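Long-range contact in protein ACDH-11, isoform b (Caenorhabditis elegans, PDB 4Y9J), which belongs to the acyl-CoA dehydrogenase family and binds flavin-adenine dinucleotide in a homotetramer: residues Leu24-Leu38 with Val50-Thr62. Sequence-based numbering, arbitrary orientation.
Sequences LHNPYKDDPILDRTL and VAADLSKFGDRIT
The Y28 ring has A51 O over one face and L38 CD1 in plane at its edge, while L54 CB approaches obliquely, 3.6 Å from Y28 CD1. This ring and the amide of N26 carry much of the contact between the loop leading into helix 34-41 and the long helix 44-74, in the AidB-like N-terminal domain of this acyl-CoA dehydrogenase fold. With CG anti to the backbone N (chi1 -176°), the Y28 side chain runs along the helix from S55 back to A51, and its hydroxyl donates to the anti lone pair of D35 OD1, which also bonds Y47.

N26 illustrates how one amide can serve two backbones. Its OD1 forms an Asx turn and Asx motif, accepting from Y28 N in the carbonyl plane and from K29 N above it. ND2 donates to S55 O at 3.0 Å and to D59 OD1 at 2.7 Å, both close to the amide plane; the carboxylate, turned 84° from the amide, is met from above its own plane. G58 lets this amide lie close, with N26 OD1 3.6 Å from G58 CA. One water links K29 NZ to D59 OD1, which stay 4.5 Å apart; a second, held by S55 OG and D59 OD2, binds K29 NZ only weakly.

Beyond Y28, L38 and L54 meet tip to tip. At the other end, T62 CG2 packs 3.4 Å from L24 O.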
ATOM      1  N   LEU B  24      22.454  19.110   6.790  1.00 39.36           N
ATOM      2  CA  LEU B  24      22.125  20.196   5.891  1.00 38.23           C
ATOM      3  C   LEU B  24      22.338  21.479   6.630  1.00 38.79           C
ATOM      4  O   LEU B  24      21.656  21.825   7.686  1.00 37.70           O
ATOM      5  CB  LEU B  24      20.685  20.120   5.393  1.00 38.88           C
ATOM      6  CG  LEU B  24      20.259  21.259   4.485  1.00 38.67           C
ATOM      7  CD1 LEU B  24      21.089  21.207   3.231  1.00 39.18           C
ATOM      8  CD2 LEU B  24      18.763  21.245   4.181  1.00 41.07           C
ATOM      9  N   HIS B  25      23.289  22.221   6.117  1.00 39.16           N
ATOM     10  CA  HIS B  25      23.583  23.512   6.718  1.00 41.96           C
ATOM     11  C   HIS B  25      22.800  24.605   5.995  1.00 39.45           C
ATOM     12  O   HIS B  25      22.346  24.388   4.894  1.00 39.44           O
ATOM     13  CB  HIS B  25      25.079  23.793   6.608  1.00 45.82           C
ATOM     14  CG  HIS B  25      25.945  22.739   7.227  1.00 45.14           C
ATOM     15  ND1 HIS B  25      26.066  22.590   8.596  1.00 47.09           N
ATOM     16  CD2 HIS B  25      26.776  21.827   6.673  1.00 43.47           C
ATOM     17  CE1 HIS B  25      26.918  21.602   8.848  1.00 47.71           C
ATOM     18  NE2 HIS B  25      27.349  21.121   7.701  1.00 44.92           N
ATOM     19  N   ASN B  26      22.651  25.779   6.635  1.00 43.40           N
ATOM     20  CA  ASN B  26      21.986  26.947   6.018  1.00 42.20           C
ATOM     21  C   ASN B  26      22.535  27.107   4.608  1.00 41.53           C
ATOM     22  O   ASN B  26      23.741  27.378   4.476  1.00 44.08           O
ATOM     23  CB  ASN B  26      22.292  28.205   6.843  1.00 45.23           C
ATOM     24  CG  ASN B  26      21.629  29.470   6.272  1.00 44.63           C
ATOM     25  OD1 ASN B  26      21.739  29.752   5.090  1.00 44.42           O
ATOM     26  ND2 ASN B  26      20.968  30.212   7.112  1.00 43.32           N
ATOM     27  N   PRO B  27      21.696  26.927   3.555  1.00 38.39           N
ATOM     28  CA  PRO B  27      22.227  26.882   2.214  1.00 38.08           C
ATOM     29  C   PRO B  27      22.682  28.232   1.639  1.00 39.19           C
ATOM     30  O   PRO B  27      23.340  28.248   0.624  1.00 40.81           O
ATOM     31  CB  PRO B  27      21.097  26.269   1.416  1.00 36.85           C
ATOM     32  CG  PRO B  27      19.876  26.650   2.139  1.00 36.76           C
ATOM     33  CD  PRO B  27      20.281  26.520   3.543  1.00 39.49           C
ATOM     34  N   TYR B  28      22.320  29.338   2.252  1.00 40.20           N
ATOM     35  CA  TYR B  28      22.802  30.611   1.821  1.00 42.55           C
ATOM     36  C   TYR B  28      24.210  30.741   2.398  1.00 46.22           C
ATOM     37  O   TYR B  28      25.146  30.963   1.668  1.00 50.58           O
ATOM     38  CB  TYR B  28      21.923  31.757   2.323  1.00 44.85           C
ATOM     39  CG  TYR B  28      22.435  33.052   1.762  1.00 46.73           C
ATOM     40  CD1 TYR B  28      22.252  33.366   0.439  1.00 46.91           C
ATOM     41  CD2 TYR B  28      23.244  33.882   2.511  1.00 51.65           C
ATOM     42  CE1 TYR B  28      22.791  34.524  -0.108  1.00 48.58           C
ATOM     43  CE2 TYR B  28      23.801  35.022   1.959  1.00 53.35           C
ATOM     44  CZ  TYR B  28      23.565  35.338   0.641  1.00 51.48           C
ATOM     45  OH  TYR B  28      24.119  36.502   0.107  1.00 53.49           O
ATOM     46  N   LYS B  29      24.372  30.552   3.694  1.00 45.22           N
ATOM     47  CA  LYS B  29      25.670  30.714   4.347  1.00 48.96           C
ATOM     48  C   LYS B  29      26.713  29.702   3.883  1.00 49.54           C
ATOM     49  O   LYS B  29      27.863  30.001   3.812  1.00 49.35           O
ATOM     50  CB  LYS B  29      25.527  30.566   5.843  1.00 51.24           C
ATOM     51  CG  LYS B  29      24.804  31.744   6.480  1.00 57.28           C
ATOM     52  CD  LYS B  29      24.529  31.511   7.958  1.00 58.70           C
ATOM     53  CE  LYS B  29      23.720  32.648   8.504  1.00 66.34           C
ATOM     54  NZ  LYS B  29      23.460  32.461   9.946  1.00 66.46           N
ATOM     55  N   ASP B  30      26.263  28.485   3.595  1.00 45.92           N
ATOM     56  CA  ASP B  30      27.131  27.375   3.325  1.00 47.52           C
ATOM     57  C   ASP B  30      27.496  27.347   1.872  1.00 49.08           C
ATOM     58  O   ASP B  30      28.432  26.584   1.517  1.00 51.59           O
ATOM     59  CB  ASP B  30      26.415  26.066   3.721  1.00 44.81           C
ATOM     60  CG  ASP B  30      27.372  24.833   3.794  1.00 48.83           C
ATOM     61  OD1 ASP B  30      28.269  24.788   4.697  1.00 55.07           O
ATOM     62  OD2 ASP B  30      27.188  23.921   2.962  1.00 48.87           O
ATOM     63  N   ASP B  31      26.789  28.103   1.014  1.00 45.79           N
ATOM     64  CA  ASP B  31      27.067  28.008  -0.430  1.00 45.56           C
ATOM     65  C   ASP B  31      28.472  28.604  -0.714  1.00 47.98           C
ATOM     66  O   ASP B  31      28.757  29.715  -0.264  1.00 49.41           O
ATOM     67  CB  ASP B  31      26.020  28.713  -1.306  1.00 43.49           C
ATOM     68  CG  ASP B  31      26.120  28.330  -2.806  1.00 43.29           C
ATOM     69  OD1 ASP B  31      26.879  28.977  -3.571  1.00 45.02           O
ATOM     70  OD2 ASP B  31      25.389  27.407  -3.244  1.00 44.62           O
ATOM     71  N   PRO B  32      29.300  27.878  -1.492  1.00 47.84           N
ATOM     72  CA  PRO B  32      30.614  28.349  -1.922  1.00 50.63           C
ATOM     73  C   PRO B  32      30.637  29.686  -2.624  1.00 49.58           C
ATOM     74  O   PRO B  32      31.529  30.466  -2.361  1.00 54.80           O
ATOM     75  CB  PRO B  32      31.047  27.252  -2.882  1.00 49.53           C
ATOM     76  CG  PRO B  32      30.472  26.012  -2.296  1.00 48.87           C
ATOM     77  CD  PRO B  32      29.116  26.455  -1.837  1.00 46.65           C
ATOM     78  N   ILE B  33      29.707  29.964  -3.529  1.00 48.71           N
ATOM     79  CA  ILE B  33      29.787  31.178  -4.321  1.00 51.59           C
ATOM     80  C   ILE B  33      28.591  32.101  -4.407  1.00 51.96           C
ATOM     81  O   ILE B  33      28.735  33.189  -4.928  1.00 50.80           O
ATOM     82  CB  ILE B  33      30.124  30.937  -5.801  1.00 56.81           C
ATOM     83  CG1 ILE B  33      29.096  30.084  -6.477  1.00 54.15           C
ATOM     84  CG2 ILE B  33      31.545  30.427  -6.019  1.00 61.58           C
ATOM     85  CD1 ILE B  33      29.208  30.265  -7.972  1.00 58.08           C
ATOM     86  N   LEU B  34      27.423  31.687  -3.930  1.00 49.69           N
ATOM     87  CA  LEU B  34      26.231  32.530  -3.976  1.00 49.16           C
ATOM     88  C   LEU B  34      26.374  33.935  -3.389  1.00 51.29           C
ATOM     89  O   LEU B  34      25.999  34.913  -4.032  1.00 50.70           O
ATOM     90  CB  LEU B  34      25.078  31.820  -3.249  1.00 48.00           C
ATOM     91  CG  LEU B  34      23.755  32.541  -3.379  1.00 48.93           C
ATOM     92  CD1 LEU B  34      23.450  32.868  -4.830  1.00 49.16           C
ATOM     93  CD2 LEU B  34      22.730  31.621  -2.750  1.00 47.86           C
ATOM     94  N   ASP B  35      26.842  34.024  -2.151  1.00 51.22           N
ATOM     95  CA  ASP B  35      26.967  35.314  -1.514  1.00 53.75           C
ATOM     96  C   ASP B  35      28.023  36.183  -2.250  1.00 57.31           C
ATOM     97  O   ASP B  35      27.783  37.372  -2.474  1.00 61.56           O
ATOM     98  CB  ASP B  35      27.339  35.140  -0.037  1.00 55.10           C
ATOM     99  CG  ASP B  35      27.490  36.493   0.726  1.00 57.33           C
ATOM    100  OD1 ASP B  35      26.455  37.156   1.018  1.00 58.46           O
ATOM    101  OD2 ASP B  35      28.638  36.860   1.055  1.00 59.24           O
ATOM    102  N   ARG B  36      29.191  35.620  -2.593  1.00 56.89           N
ATOM    103  CA  ARG B  36      30.221  36.367  -3.348  1.00 58.75           C
ATOM    104  C   ARG B  36      29.659  36.910  -4.661  1.00 57.27           C
ATOM    105  O   ARG B  36      29.955  38.025  -5.019  1.00 59.28           O
ATOM    106  CB  ARG B  36      31.495  35.544  -3.589  1.00 61.25           C
ATOM    107  CG  ARG B  36      32.349  35.334  -2.345  1.00 62.70           C
ATOM    108  CD  ARG B  36      33.804  35.017  -2.636  1.00 65.33           C
ATOM    109  NE  ARG B  36      34.088  33.831  -3.467  1.00 62.02           N
ATOM    110  CZ  ARG B  36      33.961  32.560  -3.079  1.00 61.50           C
ATOM    111  NH1 ARG B  36      33.527  32.249  -1.861  1.00 59.51           N
ATOM    112  NH2 ARG B  36      34.267  31.573  -3.926  1.00 57.06           N
ATOM    113  N   THR B  37      28.813  36.133  -5.333  1.00 56.85           N
ATOM    114  CA  THR B  37      28.227  36.479  -6.620  1.00 54.09           C
ATOM    115  C   THR B  37      27.219  37.596  -6.483  1.00 57.48           C
ATOM    116  O   THR B  37      27.227  38.534  -7.294  1.00 55.83           O
ATOM    117  CB  THR B  37      27.529  35.263  -7.225  1.00 54.91           C
ATOM    118  OG1 THR B  37      28.479  34.215  -7.342  1.00 53.01           O
ATOM    119  CG2 THR B  37      26.917  35.584  -8.587  1.00 54.02           C
ATOM    120  N   LEU B  38      26.380  37.537  -5.441  1.00 54.22           N
ATOM    121  CA  LEU B  38      25.428  38.620  -5.167  1.00 55.37           C
ATOM    122  C   LEU B  38      26.118  39.953  -4.811  1.00 58.08           C
ATOM    123  O   LEU B  38      25.690  41.050  -5.216  1.00 58.32           O
ATOM    124  CB  LEU B  38      24.437  38.244  -4.031  1.00 54.95           C
ATOM    125  CG  LEU B  38      23.578  37.002  -4.278  1.00 57.53           C
ATOM    126  CD1 LEU B  38      22.630  36.766  -3.090  1.00 56.79           C
ATOM    127  CD2 LEU B  38      22.884  37.092  -5.634  1.00 56.17           C
ATOM    128  N   VAL B  50      19.002  42.003   0.427  1.00 55.55           N
ATOM    129  CA  VAL B  50      18.785  40.748  -0.225  1.00 52.41           C
ATOM    130  C   VAL B  50      19.447  39.634   0.526  1.00 52.16           C
ATOM    131  O   VAL B  50      18.823  38.566   0.738  1.00 48.84           O
ATOM    132  CB  VAL B  50      19.210  40.814  -1.690  1.00 52.52           C
ATOM    133  CG1 VAL B  50      19.167  39.469  -2.342  1.00 52.25           C
ATOM    134  CG2 VAL B  50      18.303  41.792  -2.422  1.00 55.30           C
ATOM    135  N   ALA B  51      20.664  39.856   0.995  1.00 51.52           N
ATOM    136  CA  ALA B  51      21.364  38.819   1.722  1.00 52.47           C
ATOM    137  C   ALA B  51      20.708  38.553   3.054  1.00 53.04           C
ATOM    138  O   ALA B  51      20.691  37.408   3.487  1.00 50.67           O
ATOM    139  CB  ALA B  51      22.824  39.175   1.961  1.00 54.58           C
ATOM    140  N   ALA B  52      20.188  39.571   3.726  1.00 53.50           N
ATOM    141  CA  ALA B  52      19.501  39.278   4.998  1.00 55.03           C
ATOM    142  C   ALA B  52      18.250  38.440   4.750  1.00 52.77           C
ATOM    143  O   ALA B  52      18.020  37.478   5.467  1.00 54.08           O
ATOM    144  CB  ALA B  52      19.176  40.513   5.782  1.00 57.76           C
ATOM    145  N   ASP B  53      17.498  38.732   3.697  1.00 49.59           N
ATOM    146  CA  ASP B  53      16.335  37.902   3.400  1.00 49.46           C
ATOM    147  C   ASP B  53      16.705  36.433   3.130  1.00 45.41           C
ATOM    148  O   ASP B  53      16.092  35.496   3.641  1.00 45.91           O
ATOM    149  CB  ASP B  53      15.550  38.440   2.228  1.00 48.48           C
ATOM    150  CG  ASP B  53      14.285  37.641   1.973  1.00 47.07           C
ATOM    151  OD1 ASP B  53      13.360  37.593   2.836  1.00 48.30           O
ATOM    152  OD2 ASP B  53      14.195  37.107   0.906  1.00 43.30           O
ATOM    153  N   LEU B  54      17.735  36.227   2.329  1.00 47.59           N
ATOM    154  CA  LEU B  54      18.135  34.926   1.924  1.00 44.27           C
ATOM    155  C   LEU B  54      18.737  34.131   3.062  1.00 44.91           C
ATOM    156  O   LEU B  54      18.453  32.927   3.196  1.00 43.69           O
ATOM    157  CB  LEU B  54      19.099  34.995   0.745  1.00 45.51           C
ATOM    158  CG  LEU B  54      18.483  35.560  -0.535  1.00 45.81           C
ATOM    159  CD1 LEU B  54      19.639  35.702  -1.517  1.00 46.04           C
ATOM    160  CD2 LEU B  54      17.415  34.635  -1.127  1.00 46.24           C
ATOM    161  N   SER B  55      19.531  34.790   3.888  1.00 46.65           N
ATOM    162  CA  SER B  55      20.109  34.142   5.024  1.00 48.68           C
ATOM    163  C   SER B  55      19.030  33.653   6.024  1.00 47.23           C
ATOM    164  O   SER B  55      19.111  32.509   6.519  1.00 43.72           O
ATOM    165  CB  SER B  55      21.100  35.060   5.720  1.00 52.40           C
ATOM    166  OG  SER B  55      21.794  34.293   6.684  1.00 54.11           O
ATOM    167  N   LYS B  56      18.023  34.488   6.266  1.00 48.40           N
ATOM    168  CA  LYS B  56      16.891  34.149   7.124  1.00 46.73           C
ATOM    169  C   LYS B  56      16.129  33.000   6.502  1.00 44.39           C
ATOM    170  O   LYS B  56      15.846  32.002   7.188  1.00 41.71           O
ATOM    171  CB  LYS B  56      16.006  35.376   7.387  1.00 50.20           C
ATOM    172  CG  LYS B  56      14.701  35.073   8.150  1.00 51.92           C
ATOM    173  CD  LYS B  56      13.992  36.356   8.579  1.00 57.59           C
ATOM    174  CE  LYS B  56      12.604  36.033   9.102  1.00 60.28           C
ATOM    175  NZ  LYS B  56      11.679  37.157   8.829  1.00 66.36           N
ATOM    176  N   PHE B  57      15.883  33.071   5.194  1.00 42.91           N
ATOM    177  CA  PHE B  57      15.216  31.971   4.514  1.00 40.24           C
ATOM    178  C   PHE B  57      15.974  30.674   4.598  1.00 40.75           C
ATOM    179  O   PHE B  57      15.374  29.590   4.701  1.00 40.20           O
ATOM    180  CB  PHE B  57      14.920  32.372   3.065  1.00 40.06           C
ATOM    181  CG  PHE B  57      14.049  31.424   2.312  1.00 38.38           C
ATOM    182  CD1 PHE B  57      12.779  31.048   2.795  1.00 38.28           C
ATOM    183  CD2 PHE B  57      14.462  30.920   1.115  1.00 37.53           C
ATOM    184  CE1 PHE B  57      11.993  30.195   2.083  1.00 36.29           C
ATOM    185  CE2 PHE B  57      13.691  30.042   0.381  1.00 36.99           C
ATOM    186  CZ  PHE B  57      12.450  29.655   0.884  1.00 36.44           C
ATOM    187  N   GLY B  58      17.290  30.727   4.512  1.00 39.97           N
ATOM    188  CA  GLY B  58      18.120  29.568   4.711  1.00 39.67           C
ATOM    189  C   GLY B  58      17.922  28.857   6.029  1.00 39.84           C
ATOM    190  O   GLY B  58      17.995  27.629   6.051  1.00 41.64           O
ATOM    191  N   ASP B  59      17.679  29.593   7.109  1.00 40.97           N
ATOM    192  CA  ASP B  59      17.371  28.967   8.381  1.00 43.34           C
ATOM    193  C   ASP B  59      15.965  28.383   8.387  1.00 44.04           C
ATOM    194  O   ASP B  59      15.686  27.366   9.066  1.00 45.26           O
ATOM    195  CB  ASP B  59      17.484  29.909   9.535  1.00 44.78           C
ATOM    196  CG  ASP B  59      18.914  30.348   9.828  1.00 49.37           C
ATOM    197  OD1 ASP B  59      19.916  29.638   9.530  1.00 50.03           O
ATOM    198  OD2 ASP B  59      19.032  31.432  10.429  1.00 55.01           O
ATOM    199  N   ARG B  60      15.083  28.996   7.622  1.00 41.87           N
ATOM    200  CA  ARG B  60      13.762  28.416   7.453  1.00 40.83           C
ATOM    201  C   ARG B  60      13.811  27.121   6.670  1.00 38.28           C
ATOM    202  O   ARG B  60      13.004  26.202   6.910  1.00 39.33           O
ATOM    203  CB  ARG B  60      12.832  29.383   6.796  1.00 40.72           C
ATOM    204  CG  ARG B  60      11.382  28.974   6.948  1.00 41.28           C
ATOM    205  CD  ARG B  60      10.363  29.913   6.308  1.00 43.63           C
ATOM    206  NE  ARG B  60       9.026  29.574   6.813  1.00 40.35           N
ATOM    207  CZ  ARG B  60       7.933  30.312   6.724  1.00 41.23           C
ATOM    208  NH1 ARG B  60       7.872  31.447   6.054  1.00 41.03           N
ATOM    209  NH2 ARG B  60       6.846  29.858   7.277  1.00 42.07           N
ATOM    210  N   ILE B  61      14.722  27.028   5.701  1.00 36.65           N
ATOM    211  CA  ILE B  61      14.908  25.816   4.938  1.00 36.32           C
ATOM    212  C   ILE B  61      15.323  24.677   5.897  1.00 35.80           C
ATOM    213  O   ILE B  61      14.754  23.590   5.826  1.00 35.71           O
ATOM    214  CB  ILE B  61      15.971  25.955   3.824  1.00 37.28           C
ATOM    215  CG1 ILE B  61      15.645  27.019   2.763  1.00 38.04           C
ATOM    216  CG2 ILE B  61      16.295  24.644   3.161  1.00 36.09           C
ATOM    217  CD1 ILE B  61      14.454  26.753   1.956  1.00 42.19           C
ATOM    218  N   THR B  62      16.324  24.904   6.744  1.00 36.70           N
ATOM    219  CA  THR B  62      16.847  23.845   7.568  1.00 41.82           C
ATOM    220  C   THR B  62      15.864  23.500   8.710  1.00 41.05           C
ATOM    221  O   THR B  62      15.648  22.330   8.999  1.00 42.22           O
ATOM    222  CB  THR B  62      18.226  24.158   8.176  1.00 41.57           C
ATOM    223  OG1 THR B  62      18.161  25.344   8.979  1.00 44.72           O
ATOM    224  CG2 THR B  62      19.316  24.262   7.056  1.00 40.88           C
TER
HETATM  225  O   HOH W   1      20.700  33.991   9.251  1.00 57.09           O
HETATM  226  O   HOH W   2      22.199  30.060  10.696  1.00 59.23           O